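Local coordinates for flagellar motor switch protein FliG (Aquifex aeolicus, PDB 3HJL) that probably forms part of the rotor-mounted switch complex at the base of the flagellar basal body, where torque is generated and the direction of rotation is set, at residues L124-F136 and Y174-I186. Sequence-based numbering, arbitrary orientation.
Sequences LLKNEHPQTIALF and YVKELAQILLEEI
Phe136 fits as a knob into a hole on helix 172-193 formed by Val175, Leu178, Ala179 and Leu182. Its CG lies anti to the backbone N (chi1 -173°), which carries the ring across to that helix. There the Ala179 methyl meets the ring edge, with CB 3.8 Å from Phe136 CE1, while Leu182 CD1 approaches Phe136 CZ obliquely at 3.9 Å. The same Leu182 methyl reaches Leu125 CD2, so one branch of this leucine bridges a residue from each of the two helices in 124-136. Its other branch, CD2, packs 3.3 Å from Leu124 CD1, and that Leu124 methyl also touches CG1 of Ile186, whose side chain crosses that of Leu124 at about a right angle. Ile113 of helix 93-114 touches both Phe136 and Ala179, adding to the cover over this part.

In the middle domain of FliG, an all-helical, armadillo-like unit, helix 172-193 thus packs against two consecutive helices, and its segment 174-186 crosses the 130-136 axis at -100°, 10.2 Å away at the closest approach. The EHPQR motif runs from the connection between those helices, with Glu128 and the N-cap His129, into the first turn of the second, with Pro130 and Gln131. His129 ND1 accepts from Gln131 N (3.1 Å), and Gln131 OE1 receives a weak hydrogen bond from Arg163, the motif's last member.

The Thr132 methyl still wedges against both Leu178 methyls, CG2 3.5 Å from CD2; beyond it, toward exposed Tyr174, the packing thins. Tyr174 merely lies across Leu135, with CE1 4.0 Å from Leu135 CD1, and its hydroxyl makes no hydrogen bond to Thr132. At the far end, Glu185 contributes its aliphatic portion: CG rests 3.5 Å from Leu124 CD2, and the bend at chi2 (55°) turns the carboxylate off the leucine.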
# COMPACT_ATOMS: atom_id res chain seq x y z
N LEU A 124 -10.65 9.52 16.07
CA LEU A 124 -10.23 9.70 14.66
C LEU A 124 -11.29 10.35 13.76
O LEU A 124 -10.95 10.89 12.71
CB LEU A 124 -9.83 8.35 14.03
CG LEU A 124 -8.54 7.70 14.53
CD1 LEU A 124 -8.39 6.33 13.92
CD2 LEU A 124 -7.32 8.56 14.19
N LEU A 125 -12.57 10.24 14.13
CA LEU A 125 -13.66 10.74 13.30
C LEU A 125 -14.15 12.16 13.65
O LEU A 125 -14.75 12.81 12.79
CB LEU A 125 -14.86 9.78 13.34
CG LEU A 125 -14.79 8.46 12.56
CD1 LEU A 125 -15.98 7.62 12.95
CD2 LEU A 125 -14.75 8.67 11.04
N LYS A 126 -13.88 12.63 14.87
CA LYS A 126 -14.54 13.86 15.37
C LYS A 126 -14.23 15.17 14.67
O LYS A 126 -15.08 16.07 14.67
CB LYS A 126 -14.37 14.00 16.89
CG LYS A 126 -12.97 14.29 17.38
CD LYS A 126 -13.00 14.42 18.89
CE LYS A 126 -11.69 14.88 19.46
NZ LYS A 126 -11.84 15.19 20.92
N ASN A 127 -13.05 15.27 14.07
CA ASN A 127 -12.66 16.46 13.28
C ASN A 127 -12.99 16.34 11.79
O ASN A 127 -12.73 17.25 11.00
CB ASN A 127 -11.16 16.75 13.46
CG ASN A 127 -10.81 17.14 14.89
OD1 ASN A 127 -11.41 18.05 15.46
ND2 ASN A 127 -9.83 16.46 15.46
N GLU A 128 -13.59 15.20 11.41
CA GLU A 128 -14.00 14.95 10.04
C GLU A 128 -15.30 15.71 9.79
O GLU A 128 -15.98 16.13 10.73
CB GLU A 128 -14.20 13.44 9.83
CG GLU A 128 -13.97 12.95 8.42
CD GLU A 128 -12.51 12.98 7.96
OE1 GLU A 128 -11.59 13.12 8.81
OE2 GLU A 128 -12.30 12.82 6.74
N HIS A 129 -15.62 15.95 8.52
CA HIS A 129 -16.86 16.64 8.18
C HIS A 129 -18.05 15.77 8.63
O HIS A 129 -17.99 14.56 8.47
CB HIS A 129 -16.93 16.88 6.67
CG HIS A 129 -18.08 17.75 6.26
ND1 HIS A 129 -19.34 17.25 6.03
CD2 HIS A 129 -18.16 19.08 6.03
CE1 HIS A 129 -20.16 18.23 5.71
NE2 HIS A 129 -19.46 19.35 5.67
N PRO A 130 -19.10 16.37 9.24
CA PRO A 130 -20.25 15.58 9.75
C PRO A 130 -20.89 14.61 8.73
O PRO A 130 -21.35 13.53 9.13
CB PRO A 130 -21.25 16.64 10.18
CG PRO A 130 -20.43 17.82 10.52
CD PRO A 130 -19.28 17.81 9.56
N GLN A 131 -20.97 15.02 7.47
CA GLN A 131 -21.45 14.16 6.37
C GLN A 131 -20.57 12.92 6.16
O GLN A 131 -21.08 11.85 5.82
CB GLN A 131 -21.55 14.96 5.06
CG GLN A 131 -22.25 14.21 3.89
CD GLN A 131 -23.72 13.93 4.16
OE1 GLN A 131 -24.34 14.59 4.99
NE2 GLN A 131 -24.29 12.95 3.45
N THR A 132 -19.26 13.08 6.34
CA THR A 132 -18.30 11.96 6.27
C THR A 132 -18.50 10.97 7.42
O THR A 132 -18.42 9.75 7.22
CB THR A 132 -16.84 12.49 6.31
OG1 THR A 132 -16.69 13.53 5.34
CG2 THR A 132 -15.83 11.39 6.04
N ILE A 133 -18.76 11.50 8.62
CA ILE A 133 -19.01 10.66 9.81
C ILE A 133 -20.32 9.88 9.62
O ILE A 133 -20.37 8.68 9.89
CB ILE A 133 -19.10 11.49 11.12
CG1 ILE A 133 -17.84 12.37 11.33
CG2 ILE A 133 -19.26 10.55 12.32
CD1 ILE A 133 -17.86 13.21 12.60
N ALA A 134 -21.34 10.56 9.09
CA ALA A 134 -22.66 9.97 8.82
C ALA A 134 -22.57 8.86 7.79
O ALA A 134 -23.13 7.79 7.98
CB ALA A 134 -23.63 11.03 8.35
N LEU A 135 -21.88 9.13 6.68
CA LEU A 135 -21.66 8.13 5.63
C LEU A 135 -20.94 6.88 6.15
O LEU A 135 -21.25 5.76 5.74
CB LEU A 135 -20.88 8.74 4.44
CG LEU A 135 -21.67 9.63 3.49
CD1 LEU A 135 -20.76 10.63 2.74
CD2 LEU A 135 -22.47 8.76 2.53
N PHE A 136 -19.95 7.09 7.03
CA PHE A 136 -19.19 5.99 7.66
C PHE A 136 -20.05 5.19 8.64
O PHE A 136 -20.09 3.96 8.58
CB PHE A 136 -17.96 6.56 8.39
CG PHE A 136 -17.02 5.52 8.94
CD1 PHE A 136 -16.10 4.90 8.11
CD2 PHE A 136 -17.00 5.20 10.29
CE1 PHE A 136 -15.21 3.96 8.60
CE2 PHE A 136 -16.12 4.25 10.80
CZ PHE A 136 -15.22 3.64 9.95
N TYR A 174 -16.34 4.52 -1.56
CA TYR A 174 -15.93 5.73 -0.85
C TYR A 174 -15.75 5.45 0.64
O TYR A 174 -14.76 5.84 1.24
CB TYR A 174 -16.97 6.85 -1.07
CG TYR A 174 -16.69 8.12 -0.30
CD1 TYR A 174 -17.37 8.41 0.88
CD2 TYR A 174 -15.75 9.03 -0.75
CE1 TYR A 174 -17.11 9.56 1.60
CE2 TYR A 174 -15.48 10.20 -0.03
CZ TYR A 174 -16.16 10.45 1.15
OH TYR A 174 -15.91 11.61 1.85
N VAL A 175 -16.72 4.75 1.23
CA VAL A 175 -16.72 4.42 2.64
C VAL A 175 -15.63 3.40 2.97
O VAL A 175 -14.94 3.53 3.98
CB VAL A 175 -18.11 3.92 3.11
CG1 VAL A 175 -18.01 3.33 4.51
CG2 VAL A 175 -19.12 5.07 3.08
N LYS A 176 -15.47 2.40 2.09
CA LYS A 176 -14.38 1.42 2.17
C LYS A 176 -13.02 2.12 2.22
O LYS A 176 -12.21 1.83 3.10
CB LYS A 176 -14.41 0.49 0.95
CG LYS A 176 -13.46 -0.72 1.05
CD LYS A 176 -13.26 -1.40 -0.30
CE LYS A 176 -12.17 -2.45 -0.22
NZ LYS A 176 -11.98 -3.18 -1.50
N GLU A 177 -12.80 3.05 1.31
CA GLU A 177 -11.56 3.84 1.27
C GLU A 177 -11.37 4.66 2.56
O GLU A 177 -10.27 4.74 3.07
CB GLU A 177 -11.55 4.75 0.04
CG GLU A 177 -10.34 5.70 -0.08
CD GLU A 177 -9.00 4.98 -0.09
OE1 GLU A 177 -8.97 3.81 -0.50
OE2 GLU A 177 -7.98 5.60 0.29
N LEU A 178 -12.46 5.24 3.06
CA LEU A 178 -12.48 5.99 4.35
C LEU A 178 -12.02 5.04 5.49
O LEU A 178 -11.18 5.40 6.32
CB LEU A 178 -13.91 6.49 4.62
CG LEU A 178 -14.26 7.90 5.11
CD1 LEU A 178 -13.68 9.00 4.21
CD2 LEU A 178 -15.79 8.02 5.17
N ALA A 179 -12.53 3.82 5.48
CA ALA A 179 -12.25 2.83 6.49
C ALA A 179 -10.80 2.35 6.44
O ALA A 179 -10.17 2.20 7.47
CB ALA A 179 -13.23 1.65 6.35
N GLN A 180 -10.28 2.14 5.23
CA GLN A 180 -8.88 1.75 5.03
C GLN A 180 -7.89 2.84 5.45
O GLN A 180 -6.83 2.53 6.01
CB GLN A 180 -8.63 1.31 3.58
CG GLN A 180 -9.40 0.04 3.19
CD GLN A 180 -8.88 -0.63 1.92
OE1 GLN A 180 -9.40 -0.41 0.83
NE2 GLN A 180 -7.85 -1.44 2.07
N ILE A 181 -8.21 4.10 5.18
CA ILE A 181 -7.40 5.25 5.65
C ILE A 181 -7.41 5.33 7.19
O ILE A 181 -6.41 5.71 7.81
CB ILE A 181 -7.90 6.61 5.06
CG1 ILE A 181 -7.59 6.70 3.55
CG2 ILE A 181 -7.28 7.84 5.79
CD1 ILE A 181 -6.11 6.68 3.20
N LEU A 182 -8.55 4.98 7.79
CA LEU A 182 -8.71 4.97 9.24
C LEU A 182 -7.86 3.82 9.84
O LEU A 182 -7.18 4.02 10.85
CB LEU A 182 -10.21 4.86 9.63
CG LEU A 182 -10.63 5.33 11.04
CD1 LEU A 182 -12.12 5.69 11.14
CD2 LEU A 182 -10.27 4.29 12.10
N LEU A 183 -7.84 2.66 9.17
CA LEU A 183 -7.02 1.52 9.63
C LEU A 183 -5.52 1.80 9.55
O LEU A 183 -4.77 1.40 10.43
CB LEU A 183 -7.38 0.25 8.84
CG LEU A 183 -8.73 -0.35 9.24
CD1 LEU A 183 -9.23 -1.34 8.19
CD2 LEU A 183 -8.62 -1.00 10.63
N GLU A 184 -5.10 2.45 8.48
CA GLU A 184 -3.71 2.92 8.31
C GLU A 184 -3.30 4.00 9.32
O GLU A 184 -2.15 4.05 9.74
CB GLU A 184 -3.52 3.47 6.90
CG GLU A 184 -3.53 2.38 5.85
CD GLU A 184 -3.60 2.90 4.42
OE1 GLU A 184 -4.11 4.03 4.17
OE2 GLU A 184 -3.16 2.15 3.54
N GLU A 185 -4.23 4.87 9.67
CA GLU A 185 -4.00 5.90 10.68
C GLU A 185 -3.82 5.28 12.08
O GLU A 185 -3.02 5.75 12.87
CB GLU A 185 -5.17 6.90 10.69
CG GLU A 185 -4.96 8.12 11.58
CD GLU A 185 -3.68 8.89 11.27
OE1 GLU A 185 -3.35 9.03 10.07
OE2 GLU A 185 -3.01 9.34 12.22
N ILE A 186 -4.58 4.23 12.36
CA ILE A 186 -4.48 3.48 13.61
C ILE A 186 -3.13 2.77 13.68
O ILE A 186 -2.47 2.75 14.72
CB ILE A 186 -5.64 2.43 13.73
CG1 ILE A 186 -6.97 3.16 13.95
CG2 ILE A 186 -5.39 1.46 14.88
CD1 ILE A 186 -8.19 2.32 13.66